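D-mannonate dehydratase (Streptococcus suis, PDB 3BDK) probably catalyses the dehydration of D-mannonate to 2-dehydro-3-deoxy-D-gluconate, using a manganese or ferrous ion held in a TIM barrel. Local coordinates at residues His89-Ile92 and Pro97-Asp100; Asn105-Ile110 and Leu206-Glu211; Trp131-Leu136 and Trp295-Thr300; Trp336-Lys341 and Gly346-Ala351. All blocks are in the same frame, centred on the assembly; numbering follows the deposited sequence.

Interaction 1. Residues His89-Ile92 and Pro97-Asp100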
loop_
_atom_site.group_PDB
_atom_site.type_symbol
_atom_site.label_atom_id
_atom_site.label_comp_id
_atom_site.label_asym_id
_atom_site.label_seq_id
_atom_site.Cartn_x
_atom_site.Cartn_y
_atom_site.Cartn_z
ATOM N N HIS A 89 12.364 30.036 15.124
ATOM C CA HIS A 89 12.554 31.309 14.397
ATOM C C HIS A 89 14.002 31.441 13.898
ATOM O O HIS A 89 14.935 30.943 14.537
ATOM C CB HIS A 89 12.181 32.524 15.304
ATOM C CG HIS A 89 12.013 33.824 14.558
ATOM N ND1 HIS A 89 13.080 34.595 14.141
ATOM C CD2 HIS A 89 10.900 34.475 14.138
ATOM C CE1 HIS A 89 12.633 35.656 13.489
ATOM N NE2 HIS A 89 11.311 35.607 13.472
ATOM N N GLU A 90 14.197 32.123 12.768
ATOM C CA GLU A 90 15.553 32.355 12.250
ATOM C C GLU A 90 16.446 32.996 13.296
ATOM O O GLU A 90 17.615 32.630 13.424
ATOM C CB GLU A 90 15.561 33.204 10.976
ATOM C CG GLU A 90 15.147 32.453 9.713
ATOM C CD GLU A 90 16.067 31.284 9.338
ATOM O OE1 GLU A 90 17.303 31.402 9.485
ATOM O OE2 GLU A 90 15.535 30.244 8.884
ATOM N N ASP A 91 15.893 33.942 14.045
ATOM C CA ASP A 91 16.636 34.635 15.091
ATOM C C ASP A 91 17.148 33.686 16.163
ATOM O O ASP A 91 18.203 33.932 16.742
ATOM C CB ASP A 91 15.786 35.737 15.727
ATOM C CG ASP A 91 15.543 36.907 14.788
ATOM O OD1 ASP A 91 16.437 37.208 13.964
ATOM O OD2 ASP A 91 14.460 37.534 14.895
ATOM N N ILE A 92 16.414 32.607 16.433
ATOM C CA ILE A 92 16.928 31.596 17.358
ATOM C C ILE A 92 18.058 30.824 16.693
ATOM O O ILE A 92 19.110 30.616 17.300
ATOM C CB ILE A 92 15.851 30.620 17.882
ATOM C CG1 ILE A 92 14.812 31.372 18.714
ATOM C CG2 ILE A 92 16.501 29.521 18.729
ATOM C CD1 ILE A 92 13.507 30.609 18.922
ATOM N N PRO A 97 20.293 38.504 19.721
ATOM C CA PRO A 97 20.101 38.783 21.166
ATOM C C PRO A 97 18.634 38.704 21.588
ATOM O O PRO A 97 18.312 38.191 22.671
ATOM C CB PRO A 97 20.609 40.220 21.324
ATOM C CG PRO A 97 21.364 40.519 20.081
ATOM C CD PRO A 97 20.732 39.709 19.000
ATOM N N ASN A 98 17.772 39.207 20.708
ATOM C CA ASN A 98 16.323 39.061 20.763
ATOM C C ASN A 98 15.788 37.640 20.741
ATOM O O ASN A 98 14.623 37.451 20.421
ATOM C CB ASN A 98 15.751 39.719 19.514
ATOM C CG ASN A 98 16.381 39.167 18.243
ATOM O OD1 ASN A 98 17.511 39.529 17.900
ATOM N ND2 ASN A 98 15.671 38.277 17.556
ATOM N N ARG A 99 16.614 36.643 21.025
ATOM C CA ARG A 99 16.158 35.266 20.908
ATOM C C ARG A 99 15.346 34.795 22.096
ATOM O O ARG A 99 14.429 33.993 21.920
ATOM C CB ARG A 99 17.311 34.294 20.612
ATOM C CG ARG A 99 18.304 34.028 21.762
ATOM C CD ARG A 99 19.500 33.238 21.262
ATOM N NE ARG A 99 20.623 33.245 22.196
ATOM C CZ ARG A 99 21.749 32.551 22.027
ATOM N NH1 ARG A 99 21.915 31.781 20.954
ATOM N NH2 ARG A 99 22.709 32.618 22.936
ATOM N N ASP A 100 15.681 35.295 23.288
ATOM C CA ASP A 100 15.086 34.848 24.561
ATOM C C ASP A 100 13.568 34.906 24.610
ATOM O O ASP A 100 12.917 33.979 25.096
ATOM C CB ASP A 100 15.652 35.649 25.735
ATOM C CG ASP A 100 16.856 34.981 26.368
ATOM O OD1 ASP A 100 16.907 33.728 26.367
ATOM O OD2 ASP A 100 17.746 35.711 26.862
#
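The carboxylate of Asp91 overlaps the end of the Asn98 side chain, and the two flat groups meet nearly square, their planes 86° apart. Asn98 ND2 sits over the face of the carboxylate, 3.0 Å from Asp91 OD2 and almost as near to Asp91 CG. Asn98 gets there by turning CG in between its own backbone N and carbonyl carbon (chi1 54°), which brings ND2 back across the gap.

The rest is loose van der Waals packing of aliphatic carbons against backbone carbonyls and each other. Arg99 CB rests 4.0 Å from Asp91 O, and Ile92 CG1 comes within 4.3 Å of Arg99 CB.

In the xylose isomerase-like TIM barrel, this is the link between strand 79-84 and helix 99-114, part of the beta-alpha-beta crossover that goes on to strand 120-123. The short helix 90-93 interrupts the link, and the chain then turns to start the long outer helix. His89 is the N-cap of the short helix: its ND1 accepts from Asp91 N at 2.9 Å, fairly straight at 163°, with the donor close to the imidazole plane. Ile92 turns inward onto Leu102 and Ile103 of helix 99-114 and Phe201 of helix 191-210. Arg99, extended from CG to NE, runs off toward helix 191-210, where its guanidinium makes a cation-pi contact with Tyr200.

Interaction 2. Residues Asn105-Ile110 and Leu206-Glu211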
loop_
_atom_site.group_PDB
_atom_site.type_symbol
_atom_site.label_atom_id
_atom_site.label_comp_id
_atom_site.label_asym_id
_atom_site.label_seq_id
_atom_site.Cartn_x
_atom_site.Cartn_y
_atom_site.Cartn_z
ATOM N N ASN A 105 8.031 32.412 23.811
ATOM C CA ASN A 105 6.855 32.050 23.053
ATOM C C ASN A 105 6.832 30.591 22.643
ATOM O O ASN A 105 5.761 29.987 22.571
ATOM C CB ASN A 105 6.718 32.977 21.850
ATOM C CG ASN A 105 6.222 34.358 22.247
ATOM O OD1 ASN A 105 6.586 35.358 21.631
ATOM N ND2 ASN A 105 5.385 34.415 23.294
ATOM N N TYR A 106 8.027 30.042 22.398
ATOM C CA TYR A 106 8.229 28.621 22.096
ATOM C C TYR A 106 8.052 27.752 23.356
ATOM O O TYR A 106 7.524 26.643 23.265
ATOM C CB TYR A 106 9.610 28.397 21.449
ATOM C CG TYR A 106 9.699 27.166 20.563
ATOM C CD1 TYR A 106 9.925 25.905 21.110
ATOM C CD2 TYR A 106 9.559 27.264 19.177
ATOM C CE1 TYR A 106 9.999 24.772 20.313
ATOM C CE2 TYR A 106 9.631 26.120 18.356
ATOM C CZ TYR A 106 9.848 24.875 18.939
ATOM O OH TYR A 106 9.928 23.727 18.168
ATOM N N LYS A 107 8.478 28.268 24.520
ATOM C CA LYS A 107 8.275 27.608 25.816
ATOM C C LYS A 107 6.806 27.196 26.019
ATOM O O LYS A 107 6.517 26.032 26.295
ATOM C CB LYS A 107 8.707 28.519 26.977
ATOM C CG LYS A 107 10.189 28.922 27.031
ATOM C CD LYS A 107 11.002 28.211 28.143
ATOM C CE LYS A 107 10.812 28.818 29.549
ATOM N NZ LYS A 107 11.216 30.243 29.700
ATOM N N THR A 108 5.881 28.140 25.878
ATOM C CA THR A 108 4.466 27.843 26.142
ATOM C C THR A 108 3.823 26.900 25.113
ATOM O O THR A 108 2.974 26.068 25.462
ATOM C CB THR A 108 3.604 29.117 26.304
ATOM O OG1 THR A 108 4.031 30.117 25.372
ATOM C CG2 THR A 108 3.711 29.656 27.733
ATOM N N SER A 109 4.226 27.032 23.852
ATOM C CA SER A 109 3.834 26.068 22.828
ATOM C C SER A 109 4.020 24.652 23.346
ATOM O O SER A 109 3.131 23.807 23.187
ATOM C CB SER A 109 4.639 26.265 21.559
ATOM O OG SER A 109 4.336 27.517 20.987
ATOM N N ILE A 110 5.155 24.402 23.996
ATOM C CA ILE A 110 5.436 23.070 24.505
ATOM C C ILE A 110 4.446 22.733 25.602
ATOM O O ILE A 110 4.029 21.585 25.715
ATOM C CB ILE A 110 6.867 22.902 25.087
ATOM C CG1 ILE A 110 7.927 23.693 24.302
ATOM C CG2 ILE A 110 7.214 21.418 25.208
ATOM C CD1 ILE A 110 8.250 23.165 22.925
ATOM N N LEU A 206 14.208 21.934 27.011
ATOM C CA LEU A 206 13.994 20.555 27.408
ATOM C C LEU A 206 13.279 20.351 28.751
ATOM O O LEU A 206 12.264 19.660 28.791
ATOM C CB LEU A 206 15.276 19.733 27.276
ATOM C CG LEU A 206 15.398 18.927 25.969
ATOM C CD1 LEU A 206 14.812 17.516 26.104
ATOM C CD2 LEU A 206 14.792 19.644 24.765
ATOM N N PRO A 207 13.771 20.970 29.844
ATOM C CA PRO A 207 13.017 20.824 31.095
ATOM C C PRO A 207 11.558 21.269 30.917
ATOM O O PRO A 207 10.661 20.612 31.425
ATOM C CB PRO A 207 13.747 21.773 32.054
ATOM C CG PRO A 207 14.498 22.726 31.155
ATOM C CD PRO A 207 14.942 21.842 30.028
ATOM N N THR A 208 11.338 22.363 30.182
ATOM C CA THR A 208 9.997 22.821 29.806
ATOM C C THR A 208 9.196 21.695 29.165
ATOM O O THR A 208 7.995 21.596 29.372
ATOM C CB THR A 208 10.064 24.023 28.810
ATOM O OG1 THR A 208 10.982 25.022 29.294
ATOM C CG2 THR A 208 8.689 24.658 28.581
ATOM N N ALA A 209 9.875 20.842 28.399
ATOM C CA ALA A 209 9.241 19.754 27.643
ATOM C C ALA A 209 9.101 18.492 28.459
ATOM O O ALA A 209 8.132 17.763 28.298
ATOM C CB ALA A 209 10.015 19.463 26.363
ATOM N N GLU A 210 10.068 18.211 29.322
ATOM C CA GLU A 210 9.895 17.144 30.300
ATOM C C GLU A 210 8.813 17.558 31.306
ATOM O O GLU A 210 8.123 16.702 31.878
ATOM C CB GLU A 210 11.204 16.837 31.015
ATOM C CG GLU A 210 12.266 16.189 30.134
ATOM C CD GLU A 210 13.665 16.322 30.721
ATOM O OE1 GLU A 210 14.314 15.271 30.964
ATOM O OE2 GLU A 210 14.100 17.479 30.956
ATOM N N GLU A 211 8.653 18.873 31.491
ATOM C CA GLU A 211 7.632 19.421 32.389
ATOM C C GLU A 211 6.213 19.265 31.809
ATOM O O GLU A 211 5.236 19.187 32.564
ATOM C CB GLU A 211 8.008 20.856 32.890
ATOM C CG GLU A 211 7.243 22.140 32.390
ATOM C CD GLU A 211 7.888 23.497 32.904
ATOM O OE1 GLU A 211 7.442 24.602 32.500
ATOM O OE2 GLU A 211 8.857 23.458 33.699
#
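Two outer-layer helices of the TIM barrel, 99-114 and 191-210, pack side by side here, running nearly the same way; the axes of 105-110 and 206-210 come within 9.2 Å and cross at -20°. Thr208 is the side chain that fills the gap. With its methyl anti to the backbone N and its hydroxyl beside that N (chi1 -49°), it presents both branches to Lys107: CG2 rests 3.4 Å from Lys107 O, while OG1 lies 3.4 Å from Lys107 CD. The lysine chain crosses the threonine at about a right angle, and its bends past CB lay CD alongside Thr208 OG1; its NZ is paired in a salt bridge with Glu104.

One turn on, Ile110 sends CG2 against Ala209, 3.6 Å from Ala209 CB and equally close to its CA. The small alanine lets the branch reach the helix backbone itself. Helix 191-210 is kinked at Pro207 and Thr208, whose nitrogens make no bond to the preceding turn. A salt bridge between Arg111 and Glu211 ties the two helices together farther along. Beneath the pair, Ile110 and Ala209 both come down on Met216 of strand 215-218, joining the helices to the barrel wall.

Interaction 3. Residues Trp131-Leu136 and Trp295-Thr300. With DNO (D-mannose), chain C.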
loop_
_atom_site.group_PDB
_atom_site.type_symbol
_atom_site.label_atom_id
_atom_site.label_comp_id
_atom_site.label_asym_id
_atom_site.label_seq_id
_atom_site.Cartn_x
_atom_site.Cartn_y
_atom_site.Cartn_z
ATOM N N TRP A 131 13.813 22.676 3.220
ATOM C CA TRP A 131 14.177 21.679 2.231
ATOM C C TRP A 131 14.478 22.421 0.937
ATOM O O TRP A 131 14.142 23.600 0.787
ATOM C CB TRP A 131 13.047 20.659 2.030
ATOM C CG TRP A 131 11.725 21.292 1.708
ATOM C CD1 TRP A 131 10.770 21.679 2.592
ATOM C CD2 TRP A 131 11.227 21.638 0.408
ATOM N NE1 TRP A 131 9.700 22.233 1.932
ATOM C CE2 TRP A 131 9.953 22.225 0.591
ATOM C CE3 TRP A 131 11.730 21.507 -0.895
ATOM C CZ2 TRP A 131 9.167 22.675 -0.480
ATOM C CZ3 TRP A 131 10.942 21.965 -1.967
ATOM C CH2 TRP A 131 9.680 22.537 -1.747
ATOM N N THR A 132 15.103 21.727 0.000
ATOM C CA THR A 132 15.430 22.303 -1.284
ATOM C C THR A 132 15.277 21.205 -2.321
ATOM O O THR A 132 15.832 20.111 -2.169
ATOM C CB THR A 132 16.868 22.816 -1.260
ATOM O OG1 THR A 132 16.979 23.854 -0.281
ATOM C CG2 THR A 132 17.316 23.347 -2.624
ATOM N N ARG A 133 14.507 21.487 -3.359
ATOM C CA ARG A 133 14.434 20.601 -4.495
ATOM C C ARG A 133 14.735 21.432 -5.727
ATOM O O ARG A 133 14.519 22.641 -5.718
ATOM C CB ARG A 133 13.052 19.954 -4.604
ATOM C CG ARG A 133 12.664 19.033 -3.439
ATOM C CD ARG A 133 13.675 17.878 -3.236
ATOM N NE ARG A 133 13.231 16.952 -2.202
ATOM C CZ ARG A 133 13.653 16.958 -0.938
ATOM N NH1 ARG A 133 14.564 17.839 -0.532
ATOM N NH2 ARG A 133 13.158 16.074 -0.077
ATOM N N SER A 134 15.254 20.790 -6.773
ATOM C CA SER A 134 15.513 21.452 -8.038
ATOM C C SER A 134 14.284 21.325 -8.931
ATOM O O SER A 134 14.118 22.081 -9.893
ATOM C CB SER A 134 16.711 20.800 -8.731
ATOM O OG SER A 134 16.284 19.959 -9.798
ATOM N N ASP A 135 13.428 20.351 -8.625
ATOM C CA ASP A 135 12.369 19.955 -9.557
ATOM C C ASP A 135 11.266 19.189 -8.847
ATOM O O ASP A 135 11.523 18.142 -8.243
ATOM C CB ASP A 135 12.975 19.113 -10.694
ATOM C CG ASP A 135 11.990 18.839 -11.831
ATOM O OD1 ASP A 135 10.795 19.199 -11.736
ATOM O OD2 ASP A 135 12.425 18.230 -12.828
ATOM N N LEU A 136 10.040 19.701 -8.980
ATOM C CA LEU A 136 8.887 19.253 -8.213
ATOM C C LEU A 136 7.910 18.414 -9.017
ATOM O O LEU A 136 6.781 18.151 -8.570
ATOM C CB LEU A 136 8.152 20.446 -7.598
ATOM C CG LEU A 136 8.962 21.512 -6.846
ATOM C CD1 LEU A 136 8.022 22.609 -6.390
ATOM C CD2 LEU A 136 9.715 20.952 -5.664
ATOM N N TRP A 295 25.369 12.842 -7.740
ATOM C CA TRP A 295 24.522 13.716 -8.566
ATOM C C TRP A 295 23.361 14.385 -7.819
ATOM O O TRP A 295 22.653 15.234 -8.375
ATOM C CB TRP A 295 23.957 12.925 -9.754
ATOM C CG TRP A 295 23.116 11.702 -9.345
ATOM C CD1 TRP A 295 23.572 10.433 -9.112
ATOM C CD2 TRP A 295 21.698 11.662 -9.118
ATOM N NE1 TRP A 295 22.531 9.616 -8.746
ATOM C CE2 TRP A 295 21.373 10.346 -8.740
ATOM C CE3 TRP A 295 20.678 12.612 -9.184
ATOM C CZ2 TRP A 295 20.072 9.950 -8.466
ATOM C CZ3 TRP A 295 19.383 12.221 -8.887
ATOM C CH2 TRP A 295 19.092 10.903 -8.540
ATOM N N GLY A 296 23.150 14.003 -6.569
ATOM C CA GLY A 296 21.965 14.449 -5.852
ATOM C C GLY A 296 21.075 13.264 -5.546
ATOM O O GLY A 296 21.558 12.189 -5.162
ATOM N N PHE A 297 19.771 13.442 -5.715
ATOM C CA PHE A 297 18.831 12.416 -5.287
ATOM C C PHE A 297 17.430 12.669 -5.793
ATOM O O PHE A 297 17.077 13.796 -6.158
ATOM C CB PHE A 297 18.814 12.292 -3.758
ATOM C CG PHE A 297 18.308 13.514 -3.053
ATOM C CD1 PHE A 297 19.175 14.519 -2.675
ATOM C CD2 PHE A 297 16.966 13.648 -2.740
ATOM C CE1 PHE A 297 18.711 15.660 -2.012
ATOM C CE2 PHE A 297 16.492 14.798 -2.085
ATOM C CZ PHE A 297 17.381 15.800 -1.719
ATOM N N GLN A 298 16.638 11.600 -5.793
ATOM C CA GLN A 298 15.267 11.645 -6.238
ATOM C C GLN A 298 14.391 10.760 -5.375
ATOM O O GLN A 298 14.721 9.587 -5.125
ATOM C CB GLN A 298 15.146 11.205 -7.689
ATOM C CG GLN A 298 13.675 11.228 -8.136
ATOM C CD GLN A 298 13.449 11.227 -9.619
ATOM O OE1 GLN A 298 12.312 11.259 -10.047
ATOM N NE2 GLN A 298 14.510 11.187 -10.411
ATOM N N GLU A 299 13.272 11.326 -4.925
ATOM C CA GLU A 299 12.284 10.592 -4.156
ATOM C C GLU A 299 11.610 9.542 -5.041
ATOM O O GLU A 299 11.342 9.794 -6.217
ATOM C CB GLU A 299 11.251 11.553 -3.580
ATOM C CG GLU A 299 11.858 12.513 -2.577
ATOM C CD GLU A 299 10.860 13.450 -1.891
ATOM O OE1 GLU A 299 9.661 13.090 -1.739
ATOM O OE2 GLU A 299 11.311 14.550 -1.491
ATOM N N THR A 300 11.345 8.373 -4.462
ATOM C CA THR A 300 10.757 7.269 -5.201
ATOM C C THR A 300 9.518 6.745 -4.506
ATOM O O THR A 300 9.046 7.318 -3.536
ATOM C CB THR A 300 11.760 6.082 -5.376
ATOM O OG1 THR A 300 12.075 5.519 -4.099
ATOM C CG2 THR A 300 13.034 6.534 -6.075
HETATM C C1 DNO C . 10.080 18.614 3.788
HETATM C C2 DNO C . 8.739 18.145 4.377
HETATM C C3 DNO C . 7.670 19.270 4.556
HETATM C C4 DNO C . 7.971 20.559 5.387
HETATM C C5 DNO C . 8.810 20.451 6.696
HETATM C C6 DNO C . 8.405 21.572 7.662
HETATM O O1 DNO C . 10.919 17.793 3.413
HETATM O O2 DNO C . 8.956 17.414 5.597
HETATM O O3 DNO C . 6.498 18.684 5.116
HETATM O O4 DNO C . 8.506 21.569 4.521
HETATM O O5 DNO C . 8.655 19.198 7.380
HETATM O O6 DNO C . 9.321 22.663 7.534
#
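Beside the D-mannose pocket of the TIM barrel, Arg133 reaches across to Glu299 and Phe297 on the small antiparallel sheet that adjoins the barrel. Strand 145-150 lies between the strand that begins near Arg133 and strand 296-299, so the contact spans it; Ser134 and Asp135 form a classic beta bulge opposite Ala148.

The arginine grips a single carboxylate oxygen side-on. Its NH2 gives a 2.8 Å bond to Glu299 OE2, with an N-H...O angle of 159°, and NE adds a longer one to the same oxygen at 3.2 Å. Glu299 OE2 lies in the guanidinium plane, but the carboxylate is turned 77° from it, and the two donors arrive from opposite faces of the carboxylate. Phe297 comes in edge-first over one face of the guanidinium, CE2 3.7 Å from Arg133 CZ, with the planes 79° apart.

The third nitrogen, NH1, is held too: it donates to Thr132 O at 3.1 Å and forms a salt bridge with Asp222, itself a pocket residue. Arg133 thus works as a second-shell group with its rotation fixed from several sides, its side chain about 7 Å from the manganese. Two residues earlier, the Trp131 indole meets the open-chain sugar's O4 at its edge, NE1 2.9 Å from D-mannose O4, while sugar C1 lies above the ring near CD1.

Interaction 4. Residues Trp336-Lys341 and Gly346-Ala351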
loop_
_atom_site.group_PDB
_atom_site.type_symbol
_atom_site.label_atom_id
_atom_site.label_comp_id
_atom_site.label_asym_id
_atom_site.label_seq_id
_atom_site.Cartn_x
_atom_site.Cartn_y
_atom_site.Cartn_z
ATOM N N TRP A 336 -2.113 9.363 -10.636
ATOM C CA TRP A 336 -3.558 9.278 -10.836
ATOM C C TRP A 336 -4.249 10.637 -10.912
ATOM O O TRP A 336 -5.344 10.796 -10.381
ATOM C CB TRP A 336 -4.237 8.421 -9.760
ATOM C CG TRP A 336 -3.648 7.089 -9.510
ATOM C CD1 TRP A 336 -2.888 6.344 -10.363
ATOM C CD2 TRP A 336 -3.812 6.299 -8.324
ATOM N NE1 TRP A 336 -2.547 5.150 -9.774
ATOM C CE2 TRP A 336 -3.102 5.097 -8.521
ATOM C CE3 TRP A 336 -4.479 6.503 -7.106
ATOM C CZ2 TRP A 336 -3.025 4.110 -7.546
ATOM C CZ3 TRP A 336 -4.410 5.526 -6.143
ATOM C CH2 TRP A 336 -3.684 4.343 -6.365
ATOM N N GLY A 337 -3.595 11.598 -11.565
ATOM C CA GLY A 337 -4.167 12.921 -11.798
ATOM C C GLY A 337 -4.363 13.778 -10.556
ATOM O O GLY A 337 -5.111 14.766 -10.593
ATOM N N ASP A 338 -3.697 13.401 -9.461
ATOM C CA ASP A 338 -3.696 14.183 -8.216
ATOM C C ASP A 338 -3.245 15.629 -8.440
ATOM O O ASP A 338 -2.148 15.869 -8.962
ATOM C CB ASP A 338 -2.816 13.515 -7.161
ATOM C CG ASP A 338 -3.375 13.677 -5.769
ATOM O OD1 ASP A 338 -3.954 14.755 -5.500
ATOM O OD2 ASP A 338 -3.246 12.733 -4.949
ATOM N N GLN A 339 -4.115 16.578 -8.063
ATOM C CA GLN A 339 -3.944 18.017 -8.383
ATOM C C GLN A 339 -3.295 18.812 -7.252
ATOM O O GLN A 339 -2.677 19.866 -7.500
ATOM C CB GLN A 339 -5.275 18.657 -8.785
ATOM C CG GLN A 339 -5.650 18.444 -10.260
ATOM C CD GLN A 339 -7.161 18.417 -10.490
ATOM O OE1 GLN A 339 -7.877 19.336 -10.085
ATOM N NE2 GLN A 339 -7.651 17.356 -11.138
ATOM N N THR A 340 -3.470 18.297 -6.027
ATOM C CA THR A 340 -2.711 18.689 -4.822
ATOM C C THR A 340 -1.298 19.224 -5.117
ATOM O O THR A 340 -0.423 18.476 -5.592
ATOM C CB THR A 340 -2.524 17.473 -3.913
ATOM O OG1 THR A 340 -2.205 16.337 -4.740
ATOM C CG2 THR A 340 -3.777 17.200 -3.090
ATOM N N LYS A 341 -1.066 20.502 -4.817
ATOM C CA LYS A 341 0.170 21.147 -5.266
ATOM C C LYS A 341 1.209 21.374 -4.164
ATOM O O LYS A 341 2.362 21.691 -4.458
ATOM C CB LYS A 341 -0.139 22.432 -6.047
ATOM C CG LYS A 341 0.754 22.646 -7.274
ATOM C CD LYS A 341 0.053 23.486 -8.355
ATOM C CE LYS A 341 0.935 23.666 -9.590
ATOM N NZ LYS A 341 1.409 22.364 -10.180
ATOM N N GLY A 346 -0.011 14.989 -1.889
ATOM C CA GLY A 346 -1.232 14.318 -2.337
ATOM C C GLY A 346 -1.524 13.059 -1.532
ATOM O O GLY A 346 -0.646 12.538 -0.824
ATOM N N LEU A 347 -2.751 12.558 -1.645
ATOM C CA LEU A 347 -3.219 11.477 -0.784
ATOM C C LEU A 347 -2.794 10.095 -1.249
ATOM O O LEU A 347 -2.537 9.212 -0.432
ATOM C CB LEU A 347 -4.742 11.548 -0.644
ATOM C CG LEU A 347 -5.532 10.331 -0.137
ATOM C CD1 LEU A 347 -5.401 10.149 1.352
ATOM C CD2 LEU A 347 -6.979 10.511 -0.517
ATOM N N TYR A 348 -2.693 9.916 -2.561
ATOM C CA TYR A 348 -2.604 8.579 -3.167
ATOM C C TYR A 348 -1.340 7.805 -2.854
ATOM O O TYR A 348 -1.381 6.824 -2.096
ATOM C CB TYR A 348 -2.824 8.660 -4.666
ATOM C CG TYR A 348 -4.109 9.358 -5.048
ATOM C CD1 TYR A 348 -5.277 9.166 -4.310
ATOM C CD2 TYR A 348 -4.161 10.182 -6.159
ATOM C CE1 TYR A 348 -6.465 9.782 -4.658
ATOM C CE2 TYR A 348 -5.350 10.822 -6.524
ATOM C CZ TYR A 348 -6.498 10.606 -5.763
ATOM O OH TYR A 348 -7.671 11.230 -6.111
ATOM N N ASP A 349 -0.213 8.242 -3.400
ATOM C CA ASP A 349 1.055 7.539 -3.130
ATOM C C ASP A 349 1.403 7.511 -1.640
ATOM O O ASP A 349 1.971 6.551 -1.137
ATOM C CB ASP A 349 2.210 8.098 -3.949
ATOM C CG ASP A 349 3.328 7.091 -4.119
ATOM O OD1 ASP A 349 3.013 5.893 -4.320
ATOM O OD2 ASP A 349 4.520 7.490 -4.055
ATOM N N ARG A 350 1.018 8.560 -0.928
ATOM C CA ARG A 350 1.193 8.585 0.508
ATOM C C ARG A 350 0.456 7.381 1.108
ATOM O O ARG A 350 1.041 6.575 1.835
ATOM C CB ARG A 350 0.683 9.907 1.039
ATOM C CG ARG A 350 1.640 10.603 1.970
ATOM C CD ARG A 350 1.759 12.117 1.690
ATOM N NE ARG A 350 0.488 12.856 1.635
ATOM C CZ ARG A 350 -0.270 13.164 2.691
ATOM N NH1 ARG A 350 0.074 12.772 3.910
ATOM N NH2 ARG A 350 -1.386 13.856 2.526
ATOM N N ALA A 351 -0.812 7.207 0.753
ATOM C CA ALA A 351 -1.573 6.033 1.247
ATOM C C ALA A 351 -0.988 4.694 0.785
ATOM O O ALA A 351 -0.794 3.788 1.614
ATOM C CB ALA A 351 -3.025 6.148 0.899
#
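The chain from Trp336 to Lys341 forms no regular helix or strand; Trp336 and Gly337 both take positive phi, and the two segments come closest at Thr340 and Gly346, whose CA atoms are 5.2 Å apart. Gly346 leads into helix 348-368, and having no side chain it lets Thr340 OG1 approach to 3.3 Å from its CA. Next to it Asp338 OD2 takes a weak bond from Leu347 N, 3.3 Å long.

Tyr348 is held between two unlike groups. Over one face of its ring sits Asp338 OD2, 3.0 Å from Tyr348 CD2; over the opposite face Trp336 brings CE3 to 3.5 Å from Tyr348 CG. The tryptophan and tyrosine planes are inclined at 42°, so the indole leans on the ring. Tyr348 CG lies beside the backbone N and anti to the carbonyl carbon (chi1 -54°), which places the ring between Asp338 and Trp336.

This is a subunit-interface site. Trp336 NE1 bonds to Glu38 O of the second subunit, and Tyr348 meets Tyr348 of that subunit. Inside the chain, Arg350 NE bonds to Gly346 O at 2.7 Å, and its NH2 holds the carbonyl of Tyr345, a residue of the sugar pocket.

The electron-rich Tyr348 face would not by itself favour a negative charge on Asp338; the Leu347 N-H and nearby helix start would probably offset this.

Overall arrangement
Interactions 1 and 2 share helix 99-114: interaction 1 lies at its start, partly buried, and interaction 2, farther along, is a buried helix pair held by van der Waals packing, with no hydrogen bond across it, their centres about 16 Å apart. Interaction 3 is buried as well but built on charge, as suits a place next to the metal and sugar. Interaction 4 is a surface contact in which a tyrosine ring lies between a carboxylate and an indole; its centre is about 18 Å from that of interaction 3, and both touch the second subunit, whereas interactions 1 and 2 do not. Interactions 2 and 4 fall on opposite sides of the chain's centre.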